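Local coordinates for protein BIM1 (Saccharomyces cerevisiae, PDB 2QJX) that binds microtubules, including at their plus ends, as a MAPRE (EB1) family member of which this chain is the calponin-homology domain, at residues Leu22-Tyr27 with Ala122-Arg127; Tyr39-Asp44 with Val55-Thr60; Gly48-Asn53 with Gln73-Arg78; Thr67-Leu72 with Asp88-Cys93. One frame throughout, in Å; residues are numbered along the deposited sequence.

Interaction 1 (Leu22-Tyr27 with Ala122-Arg127); sequences LLNLNY and ARRKYR
Arg124 reaches from the Schellman motif that ends helix 120-123 to the backbone where helix 12-23 gives out, and its guanidinium takes up the carbonyls of Leu23 and Asn24 there. The group meets Leu23 end-on, and both terminal nitrogens converge on one oxygen. Arg124 NH1 lies 2.8 Å from Leu23 O in a fairly straight bond (158°), while Arg124 NH2 is 3.2 Å from the same Leu23 O, more bent but nearly along the C=O axis. Leu23 O sits in the guanidinium plane for both. Asn24, which leaves the helix with positive phi, adds a weak third bond from Arg124 NH2 to Asn24 O. The Asn24 side chain crosses that of Arg124 at about a right angle, though its amide lies only 20° from the guanidinium plane; the amide nitrogen is held by Asp121. Over one face of the guanidinium lies Leu25 CD2, 3.7 Å above the plane and displaced toward the rim. A bend at chi3 turns the guanidinium toward Leu23 O. Gln41 OE1 takes a further bond from NH1. The NE-H forms a salt bridge with the carboxylate that ends this construct: Arg124 NE points almost straight (174°) at Arg127 OXT, 3.2 Å away and in the guanidinium plane.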
# COMPACT_ATOMS: atom_id res chain seq x y z
N LEU A 22 0.95 4.78 10.65
CA LEU A 22 2.15 4.33 9.95
C LEU A 22 2.55 5.25 8.81
O LEU A 22 3.71 5.62 8.68
CB LEU A 22 1.94 2.92 9.40
CG LEU A 22 3.11 2.32 8.61
CD1 LEU A 22 4.25 1.99 9.56
CD2 LEU A 22 2.65 1.06 7.90
N LEU A 23 1.58 5.61 7.96
CA LEU A 23 1.88 6.45 6.80
C LEU A 23 1.39 7.88 6.88
O LEU A 23 1.45 8.62 5.90
CB LEU A 23 1.31 5.79 5.54
CG LEU A 23 1.86 4.39 5.23
CD1 LEU A 23 1.24 3.86 3.96
CD2 LEU A 23 3.38 4.46 5.10
N ASN A 24 0.91 8.29 8.06
CA ASN A 24 0.38 9.64 8.22
C ASN A 24 -0.70 9.90 7.18
O ASN A 24 -0.63 10.87 6.41
CB ASN A 24 1.47 10.70 8.10
CG ASN A 24 0.92 12.11 8.22
OD1 ASN A 24 0.17 12.41 9.15
ND2 ASN A 24 1.27 12.97 7.28
N LEU A 25 -1.69 9.02 7.15
CA LEU A 25 -2.81 9.13 6.23
C LEU A 25 -4.06 9.44 7.04
O LEU A 25 -4.03 9.43 8.28
CB LEU A 25 -3.00 7.83 5.45
CG LEU A 25 -1.86 7.44 4.51
CD1 LEU A 25 -2.17 6.11 3.83
CD2 LEU A 25 -1.67 8.54 3.48
N ASN A 26 -5.15 9.73 6.35
CA ASN A 26 -6.41 10.05 7.01
C ASN A 26 -7.54 9.27 6.35
O ASN A 26 -8.59 9.84 6.02
CB ASN A 26 -6.68 11.55 6.95
CG ASN A 26 -7.84 11.98 7.82
OD1 ASN A 26 -8.06 11.41 8.89
ND2 ASN A 26 -8.58 12.99 7.38
N TYR A 27 -7.33 7.97 6.15
CA TYR A 27 -8.34 7.12 5.53
C TYR A 27 -9.48 6.87 6.51
O TYR A 27 -9.25 6.74 7.72
CB TYR A 27 -7.73 5.78 5.11
CG TYR A 27 -6.88 5.81 3.85
CD1 TYR A 27 -6.44 7.01 3.28
CD2 TYR A 27 -6.49 4.61 3.24
CE1 TYR A 27 -5.62 7.01 2.14
CE2 TYR A 27 -5.68 4.61 2.09
CZ TYR A 27 -5.25 5.81 1.55
OH TYR A 27 -4.45 5.78 0.43
N ALA A 122 8.17 12.54 3.68
CA ALA A 122 9.31 12.87 2.83
C ALA A 122 9.40 11.92 1.64
O ALA A 122 9.73 12.35 0.53
CB ALA A 122 10.60 12.83 3.64
N ARG A 123 9.13 10.64 1.86
CA ARG A 123 9.20 9.68 0.77
C ARG A 123 8.17 9.97 -0.33
O ARG A 123 8.39 9.61 -1.48
CB ARG A 123 9.02 8.24 1.29
CG ARG A 123 10.17 7.74 2.16
CD ARG A 123 11.48 7.62 1.37
NE ARG A 123 11.41 6.56 0.36
CZ ARG A 123 12.37 6.30 -0.52
NH1 ARG A 123 13.48 7.03 -0.54
NH2 ARG A 123 12.22 5.30 -1.39
N ARG A 124 7.07 10.63 0.04
CA ARG A 124 6.00 10.99 -0.91
C ARG A 124 6.17 12.42 -1.40
O ARG A 124 5.28 12.94 -2.09
CB ARG A 124 4.61 10.97 -0.26
CG ARG A 124 4.15 9.73 0.42
CD ARG A 124 2.63 9.83 0.58
NE ARG A 124 2.17 10.67 1.69
CZ ARG A 124 1.98 10.24 2.93
NH1 ARG A 124 2.24 8.97 3.23
NH2 ARG A 124 1.51 11.05 3.87
N LYS A 125 7.27 13.07 -1.04
CA LYS A 125 7.49 14.47 -1.40
C LYS A 125 6.33 15.33 -0.88
O LYS A 125 5.86 16.27 -1.52
CB LYS A 125 7.67 14.63 -2.91
CG LYS A 125 8.94 13.94 -3.40
CD LYS A 125 9.57 14.60 -4.62
CE LYS A 125 8.72 14.45 -5.86
NZ LYS A 125 9.51 14.86 -7.06
N TYR A 126 5.88 14.95 0.31
CA TYR A 126 4.81 15.63 1.04
C TYR A 126 3.45 15.67 0.38
O TYR A 126 2.70 16.64 0.54
CB TYR A 126 5.28 17.02 1.45
CG TYR A 126 6.54 16.94 2.25
CD1 TYR A 126 7.79 16.92 1.63
CD2 TYR A 126 6.50 16.77 3.64
CE1 TYR A 126 8.96 16.71 2.35
CE2 TYR A 126 7.66 16.55 4.37
CZ TYR A 126 8.89 16.52 3.72
OH TYR A 126 10.04 16.28 4.43
N ARG A 127 3.13 14.61 -0.36
CA ARG A 127 1.83 14.47 -1.00
C ARG A 127 1.01 13.66 0.01
O ARG A 127 0.02 13.02 -0.38
CB ARG A 127 1.95 13.69 -2.31
CG ARG A 127 2.61 14.43 -3.48
CD ARG A 127 2.77 13.50 -4.69
NE ARG A 127 3.81 12.50 -4.46
CZ ARG A 127 3.90 11.33 -5.10
NH1 ARG A 127 3.00 11.00 -6.01
NH2 ARG A 127 4.90 10.50 -4.83
OXT ARG A 127 1.39 13.69 1.21

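Interaction 2 (Tyr39-Asp44 with Val55-Thr60); sequences YCQIMD and VKFNAT
Cys40 and Gln41, neighbours on helix 37-47, each receive one side chain from the irregular segment Val55-Thr60, and the two meetings differ in kind. The Cys40-Val55 half is purely apolar. Both methyls of Val55 reach Cys40 CB, with Val55 CG2 4.1 Å from it. The valine's CG1 is anti to the backbone N (chi1 171°), which leaves both branches facing the helix. Closer is the second half, where Gln41 OE1 stands 3.2 Å from Phe57 CE1 and 3.3 Å from Phe57 CZ. Gln41, extended beyond CG, crosses the phenylalanine at about a right angle, its amide plane turned 80° from the ring. The oxygen comes obliquely to the ring, and its hydrogen-bond partner is Arg124; Gln41 NE2 bonds to Tyr118 OH and Pro120 O, so both ends of this buried amide are engaged. Phe57 is further packed by Leu25 and Arg124. The loop's other side is open: Lys56, between the two contacting residues and the centre of an inverse gamma turn, is exposed, as are Asn58 and Thr60 beyond Phe57. The linker between helices 37-47 and 62-78 thus lays Val55 and Phe57 against the core of the all-helical calponin-homology fold.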
# COMPACT_ATOMS: atom_id res chain seq x y z
N TYR A 39 -0.70 0.62 -0.44
CA TYR A 39 -0.03 -0.68 -0.53
C TYR A 39 1.41 -0.49 -0.99
O TYR A 39 2.34 -1.09 -0.43
CB TYR A 39 -0.77 -1.58 -1.52
CG TYR A 39 -2.18 -1.95 -1.12
CD1 TYR A 39 -3.12 -2.32 -2.07
CD2 TYR A 39 -2.58 -1.91 0.22
CE1 TYR A 39 -4.43 -2.65 -1.71
CE2 TYR A 39 -3.88 -2.24 0.60
CZ TYR A 39 -4.80 -2.61 -0.38
OH TYR A 39 -6.09 -2.91 -0.01
N CYS A 40 1.59 0.34 -2.01
CA CYS A 40 2.93 0.61 -2.52
C CYS A 40 3.82 1.18 -1.43
O CYS A 40 4.95 0.74 -1.27
CB CYS A 40 2.88 1.63 -3.67
SG CYS A 40 2.33 0.95 -5.25
N GLN A 41 3.32 2.17 -0.70
CA GLN A 41 4.15 2.78 0.33
C GLN A 41 4.42 1.88 1.52
O GLN A 41 5.44 2.03 2.19
CB GLN A 41 3.58 4.12 0.81
CG GLN A 41 4.52 4.80 1.80
CD GLN A 41 4.37 6.29 1.86
OE1 GLN A 41 3.26 6.82 1.79
NE2 GLN A 41 5.49 6.99 2.01
N ILE A 42 3.53 0.94 1.81
CA ILE A 42 3.80 0.02 2.91
C ILE A 42 5.03 -0.77 2.47
O ILE A 42 5.96 -1.00 3.26
CB ILE A 42 2.64 -0.96 3.17
CG1 ILE A 42 1.46 -0.20 3.79
CG2 ILE A 42 3.09 -2.06 4.13
CD1 ILE A 42 0.28 -1.08 4.10
N MSE A 43 5.05 -1.19 1.21
CA MSE A 43 6.19 -1.94 0.70
C MSE A 43 7.44 -1.05 0.68
O MSE A 43 8.55 -1.54 0.88
CB MSE A 43 5.89 -2.48 -0.70
CG MSE A 43 4.79 -3.54 -0.73
SE MSE A 43 5.18 -5.13 0.33
CE MSE A 43 6.11 -6.16 -1.01
N ASP A 44 7.26 0.25 0.46
CA ASP A 44 8.42 1.14 0.45
C ASP A 44 9.01 1.24 1.86
O ASP A 44 10.22 1.29 2.03
CB ASP A 44 8.05 2.55 -0.05
CG ASP A 44 9.27 3.44 -0.27
OD1 ASP A 44 10.16 3.02 -1.05
OD2 ASP A 44 9.35 4.55 0.31
N VAL A 55 4.22 6.82 -8.08
CA VAL A 55 3.02 6.27 -7.48
C VAL A 55 2.03 7.42 -7.42
O VAL A 55 2.37 8.50 -6.94
CB VAL A 55 3.30 5.76 -6.05
CG1 VAL A 55 1.99 5.37 -5.36
CG2 VAL A 55 4.25 4.57 -6.10
N LYS A 56 0.82 7.21 -7.94
CA LYS A 56 -0.20 8.24 -7.91
C LYS A 56 -0.84 8.13 -6.53
O LYS A 56 -1.85 7.44 -6.34
CB LYS A 56 -1.24 7.99 -9.01
CG LYS A 56 -0.65 7.95 -10.41
CD LYS A 56 0.09 9.24 -10.73
CE LYS A 56 0.89 9.14 -12.01
NZ LYS A 56 1.76 10.33 -12.23
N PHE A 57 -0.22 8.80 -5.57
CA PHE A 57 -0.67 8.73 -4.20
C PHE A 57 -2.07 9.23 -3.92
O PHE A 57 -2.83 8.61 -3.17
CB PHE A 57 0.32 9.43 -3.27
CG PHE A 57 0.38 8.81 -1.92
CD1 PHE A 57 1.05 7.60 -1.74
CD2 PHE A 57 -0.30 9.36 -0.85
CE1 PHE A 57 1.03 6.95 -0.52
CE2 PHE A 57 -0.34 8.72 0.38
CZ PHE A 57 0.33 7.51 0.55
N ASN A 58 -2.43 10.37 -4.52
CA ASN A 58 -3.75 10.94 -4.32
C ASN A 58 -4.55 10.83 -5.61
O ASN A 58 -5.04 11.82 -6.14
CB ASN A 58 -3.60 12.40 -3.88
CG ASN A 58 -2.89 12.53 -2.55
OD1 ASN A 58 -3.42 12.13 -1.51
ND2 ASN A 58 -1.67 13.07 -2.57
N ALA A 59 -4.68 9.60 -6.11
CA ALA A 59 -5.40 9.32 -7.35
C ALA A 59 -6.91 9.22 -7.18
O ALA A 59 -7.41 8.87 -6.12
CB ALA A 59 -4.87 8.02 -7.96
N THR A 60 -7.63 9.54 -8.26
CA THR A 60 -9.09 9.50 -8.28
C THR A 60 -9.61 8.72 -9.50
O THR A 60 -10.75 8.25 -9.50
CB THR A 60 -9.68 10.94 -8.28
OG1 THR A 60 -9.74 11.43 -6.94
CG2 THR A 60 -11.08 10.97 -8.89

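Interaction 3 (Gly48-Asn53 with Gln73-Arg78); sequences GDLPMN and QSCFSR
Asp49 and Leu50, in the loop that follows helix 37-47, face the last turns of helix 62-78, with the closest backbone approach between Leu50 CA and Cys75 CA, 7.0 Å apart. The loop begins at Gly48, which leaves helical geometry with positive phi, and bends again at Pro51, the centre of an inverse gamma turn, before a short 3-10 segment. On the helix, Cys75 and Arg78 are three residues apart and so lie on nearly the same side, toward the loop. The inner pair is apolar. The two methyls of Leu50 divide the work: CD2 is 3.7 Å from Cys75 SG, and CD1 is 3.8 Å from Cys75 CB. The thiol is placed anti to the backbone N (chi1 176°), where Leu50 reaches it, and both residues are buried. At the outer end Asp49 and Arg78 come from opposite directions and form a side-on, two-nitrogen salt bridge. Arg78 NE is 2.8 Å from Asp49 OD2, and Arg78 NH2 is 3.1 Å from Asp49 OD1 in a nearly straight bond (169°). Both oxygens lie near the guanidinium plane, yet the two flat groups are not coplanar: their planes stand 67° apart, so both nitrogens approach from above the carboxylate. Asp49 OD1 has a second partner in His79 NE2. The contact thus sets a buried apolar pair beside a more exposed ion pair; because Arg78 is exposed and Asp49 partly so, water probably tempers the ion pair, whose two bonds nevertheless fix the rotation of the guanidinium, whose edge lies beside Leu50 CD2.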
# COMPACT_ATOMS: atom_id res chain seq x y z
N GLY A 48 12.15 0.10 0.69
CA GLY A 48 12.71 1.39 0.33
C GLY A 48 13.22 1.58 -1.08
O GLY A 48 14.04 2.47 -1.31
N ASP A 49 12.77 0.76 -2.03
CA ASP A 49 13.23 0.90 -3.40
C ASP A 49 12.07 1.07 -4.39
O ASP A 49 12.22 0.82 -5.58
CB ASP A 49 14.11 -0.30 -3.81
CG ASP A 49 13.34 -1.60 -3.92
OD1 ASP A 49 12.16 -1.65 -3.53
OD2 ASP A 49 13.94 -2.59 -4.40
N LEU A 50 10.93 1.51 -3.88
CA LEU A 50 9.75 1.75 -4.69
C LEU A 50 9.87 3.12 -5.37
O LEU A 50 10.43 4.05 -4.80
CB LEU A 50 8.48 1.75 -3.83
CG LEU A 50 7.85 0.44 -3.37
CD1 LEU A 50 7.12 -0.19 -4.54
CD2 LEU A 50 8.91 -0.51 -2.80
N PRO A 51 9.37 3.24 -6.61
CA PRO A 51 9.43 4.50 -7.36
C PRO A 51 8.29 5.39 -6.87
O PRO A 51 7.31 5.64 -7.57
CB PRO A 51 9.24 4.04 -8.80
CG PRO A 51 8.33 2.87 -8.65
CD PRO A 51 8.91 2.13 -7.47
N MSE A 52 8.43 5.87 -5.64
CA MSE A 52 7.42 6.70 -5.01
C MSE A 52 6.97 7.91 -5.83
O MSE A 52 5.79 8.24 -5.82
CB MSE A 52 7.88 7.14 -3.62
CG MSE A 52 7.97 5.99 -2.61
SE MSE A 52 6.29 5.02 -2.34
CE MSE A 52 5.25 6.46 -1.56
N ASN A 53 7.89 8.56 -6.53
CA ASN A 53 7.52 9.72 -7.33
C ASN A 53 6.52 9.37 -8.41
O ASN A 53 5.77 10.22 -8.88
CB ASN A 53 8.75 10.33 -8.03
CG ASN A 53 9.79 10.84 -7.06
OD1 ASN A 53 9.52 11.10 -5.89
ND2 ASN A 53 11.01 11.02 -7.57
N GLN A 73 3.07 -4.76 -8.18
CA GLN A 73 3.39 -6.08 -8.72
C GLN A 73 4.87 -6.20 -9.04
O GLN A 73 5.47 -7.25 -8.80
CB GLN A 73 2.54 -6.36 -9.96
CG GLN A 73 1.14 -6.85 -9.62
CD GLN A 73 0.26 -7.01 -10.84
OE1 GLN A 73 -0.46 -8.01 -10.97
NE2 GLN A 73 0.29 -6.03 -11.73
N SER A 74 5.46 -5.13 -9.57
CA SER A 74 6.88 -5.13 -9.91
C SER A 74 7.73 -5.28 -8.66
O SER A 74 8.77 -5.93 -8.69
CB SER A 74 7.25 -3.84 -10.64
OG SER A 74 6.71 -3.86 -11.95
N CYS A 75 7.28 -4.68 -7.56
CA CYS A 75 7.99 -4.79 -6.30
C CYS A 75 7.97 -6.24 -5.83
O CYS A 75 9.00 -6.79 -5.43
CB CYS A 75 7.33 -3.90 -5.24
SG CYS A 75 8.06 -4.04 -3.59
N PHE A 76 6.80 -6.88 -5.88
CA PHE A 76 6.70 -8.28 -5.47
C PHE A 76 7.63 -9.16 -6.30
O PHE A 76 8.32 -10.04 -5.77
CB PHE A 76 5.26 -8.80 -5.62
CG PHE A 76 4.35 -8.45 -4.47
CD1 PHE A 76 3.59 -9.44 -3.86
CD2 PHE A 76 4.23 -7.14 -4.03
CE1 PHE A 76 2.71 -9.13 -2.82
CE2 PHE A 76 3.36 -6.82 -2.98
CZ PHE A 76 2.60 -7.81 -2.38
N SER A 77 7.64 -8.93 -7.60
CA SER A 77 8.48 -9.70 -8.52
C SER A 77 9.96 -9.47 -8.25
O SER A 77 10.75 -10.42 -8.15
CB SER A 77 8.14 -9.33 -9.96
OG SER A 77 9.00 -9.98 -10.88
N ARG A 78 10.34 -8.20 -8.13
CA ARG A 78 11.74 -7.84 -7.88
C ARG A 78 12.29 -8.51 -6.63
O ARG A 78 13.42 -9.01 -6.63
CB ARG A 78 11.86 -6.31 -7.76
CG ARG A 78 13.27 -5.82 -7.42
CD ARG A 78 13.44 -4.30 -7.57
NE ARG A 78 12.58 -3.51 -6.68
CZ ARG A 78 11.38 -3.04 -7.02
NH1 ARG A 78 10.89 -3.26 -8.22
NH2 ARG A 78 10.68 -2.33 -6.14

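Interaction 4 (Thr67-Leu72 with Asp88-Cys93); sequences TNYKIL and DKLIRC
In the calponin-homology fold of this domain, short helix 87-90 and the type I turn from Leu90 to Cys93 come back against the long helix 62-78, and Tyr69 carries the contact between these two segments. Two consecutive residues meet its ring from the same side, at different parts of the rim. Leu90 takes the outer end: Leu90 CB lies 3.4 Å from Tyr69 OH and 3.8 Å from Tyr69 CZ, and Leu90 CD1 stands 3.9 Å from Tyr69 CE2. Ile91 takes the other rim carbon, with both its CA and its CB 4.0 Å from Tyr69 CE1. Leu90 crosses the tyrosine at about a right angle, whereas Ile91 slants past it, and both meet the ring obliquely. The tyrosine is directed outward from its helix with CG anti to the carbonyl carbon (chi1 -78°), which carries the hydroxyl as far as the turn. That hydroxyl is buried among carbon atoms on this side, and its need for a partner is met by Gly34 O. Further in, Tyr69 touches Tyr39 of helix 37-47 and Asn98 of helix 95-112, Leu90 rests on Phe101 of that last helix, and Ile91 lies on Phe65 and Gln66 one turn back along helix 62-78.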
# COMPACT_ATOMS: atom_id res chain seq x y z
N THR A 67 -1.65 1.93 -12.52
CA THR A 67 -0.22 2.21 -12.47
C THR A 67 0.33 1.85 -11.10
O THR A 67 1.43 1.29 -10.99
CB THR A 67 0.07 3.71 -12.74
OG1 THR A 67 -0.16 3.99 -14.13
CG2 THR A 67 1.50 4.06 -12.38
N ASN A 68 -0.43 2.15 -10.05
CA ASN A 68 0.02 1.83 -8.71
C ASN A 68 0.16 0.33 -8.55
O ASN A 68 1.13 -0.16 -7.97
CB ASN A 68 -0.95 2.38 -7.66
CG ASN A 68 -1.01 3.89 -7.67
OD1 ASN A 68 -0.09 4.55 -8.14
ND2 ASN A 68 -2.09 4.44 -7.12
N TYR A 69 -0.81 -0.41 -9.07
CA TYR A 69 -0.76 -1.86 -8.97
C TYR A 69 0.37 -2.48 -9.79
O TYR A 69 0.94 -3.50 -9.40
CB TYR A 69 -2.11 -2.46 -9.34
CG TYR A 69 -3.11 -2.34 -8.21
CD1 TYR A 69 -4.16 -1.43 -8.27
CD2 TYR A 69 -2.95 -3.10 -7.05
CE1 TYR A 69 -5.03 -1.28 -7.19
CE2 TYR A 69 -3.81 -2.95 -5.97
CZ TYR A 69 -4.85 -2.04 -6.05
OH TYR A 69 -5.68 -1.89 -4.96
N LYS A 70 0.71 -1.88 -10.92
CA LYS A 70 1.81 -2.42 -11.71
C LYS A 70 3.12 -2.18 -10.96
O LYS A 70 4.04 -3.00 -11.00
CB LYS A 70 1.81 -1.79 -13.11
CG LYS A 70 0.64 -2.31 -13.94
CD LYS A 70 0.63 -1.82 -15.38
CE LYS A 70 -0.51 -2.48 -16.14
NZ LYS A 70 -0.70 -1.92 -17.51
N ILE A 71 3.19 -1.06 -10.25
CA ILE A 71 4.37 -0.74 -9.45
C ILE A 71 4.44 -1.73 -8.29
O ILE A 71 5.51 -2.22 -7.95
CB ILE A 71 4.30 0.71 -8.90
CG1 ILE A 71 4.56 1.71 -10.03
CG2 ILE A 71 5.32 0.90 -7.77
CD1 ILE A 71 4.26 3.17 -9.67
N LEU A 72 3.29 -2.02 -7.68
CA LEU A 72 3.23 -2.96 -6.56
C LEU A 72 3.62 -4.36 -7.04
O LEU A 72 4.40 -5.06 -6.39
CB LEU A 72 1.82 -3.00 -5.96
CG LEU A 72 1.64 -3.85 -4.70
CD1 LEU A 72 2.35 -3.17 -3.54
CD2 LEU A 72 0.15 -4.01 -4.37
N ASP A 88 -7.52 -7.02 -10.26
CA ASP A 88 -8.91 -6.96 -10.70
C ASP A 88 -9.91 -6.89 -9.56
O ASP A 88 -10.95 -6.23 -9.68
CB ASP A 88 -9.20 -8.16 -11.61
CG ASP A 88 -8.38 -9.38 -11.24
OD1 ASP A 88 -8.62 -9.97 -10.16
OD2 ASP A 88 -7.47 -9.75 -12.02
N LYS A 89 -9.60 -7.55 -8.45
CA LYS A 89 -10.49 -7.55 -7.29
C LYS A 89 -10.30 -6.32 -6.40
O LYS A 89 -11.28 -5.72 -5.93
CB LYS A 89 -10.26 -8.81 -6.44
CG LYS A 89 -11.04 -10.04 -6.87
CD LYS A 89 -10.55 -10.61 -8.18
CE LYS A 89 -11.32 -11.87 -8.55
NZ LYS A 89 -10.81 -12.50 -9.80
N LEU A 90 -9.05 -5.94 -6.19
CA LEU A 90 -8.71 -4.80 -5.33
C LEU A 90 -9.00 -3.42 -5.91
O LEU A 90 -9.48 -2.52 -5.21
CB LEU A 90 -7.22 -4.87 -4.98
CG LEU A 90 -6.75 -6.11 -4.21
CD1 LEU A 90 -5.23 -6.18 -4.24
CD2 LEU A 90 -7.27 -6.06 -2.79
N ILE A 91 -8.71 -3.26 -7.20
CA ILE A 91 -8.88 -1.99 -7.88
C ILE A 91 -10.32 -1.48 -7.91
O ILE A 91 -10.56 -0.30 -8.16
CB ILE A 91 -8.33 -2.09 -9.32
CG1 ILE A 91 -8.03 -0.69 -9.86
CG2 ILE A 91 -9.31 -2.83 -10.21
CD1 ILE A 91 -7.20 -0.72 -11.13
N ARG A 92 -11.29 -2.36 -7.65
CA ARG A 92 -12.68 -1.94 -7.64
C ARG A 92 -13.06 -1.32 -6.30
O ARG A 92 -14.20 -0.91 -6.09
CB ARG A 92 -13.61 -3.12 -7.96
CG ARG A 92 -13.66 -3.48 -9.44
CD ARG A 92 -14.83 -4.40 -9.74
NE ARG A 92 -15.03 -4.60 -11.17
CZ ARG A 92 -16.01 -5.33 -11.70
NH1 ARG A 92 -16.89 -5.92 -10.91
NH2 ARG A 92 -16.12 -5.46 -13.01
N CYS A 93 -12.08 -1.25 -5.41
CA CYS A 93 -12.27 -0.67 -4.09
C CYS A 93 -13.32 -1.39 -3.25
O CYS A 93 -14.02 -0.76 -2.46
CB CYS A 93 -12.62 0.81 -4.21
SG CYS A 93 -11.36 1.81 -5.03

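Interaction 2 lies nearest the centre of the chain, and the other three are arranged about it, with centres 9 Å (interaction 1) and 10 Å (interactions 3 and 4) away. Interactions 1 and 4 sit on opposite sides of the chain's centre, about 19 Å between centres, and do not touch. Interaction 1 closes the longest loop, with the other three nested inside it. Arg127, the last residue of this construct, links interaction 1 to two others: Arg127 NH1 is 2.7 Å from Val55 O of interaction 2, and Arg127 NH2 is 2.6 Å from Met52 O of interaction 3. Interactions 3 and 4 share helix 62-78, whose Ile71 packs on Leu50 and Pro51. Asn68 OD1 lies 2.8 Å from Lys56 N, tying interaction 4 to interaction 2.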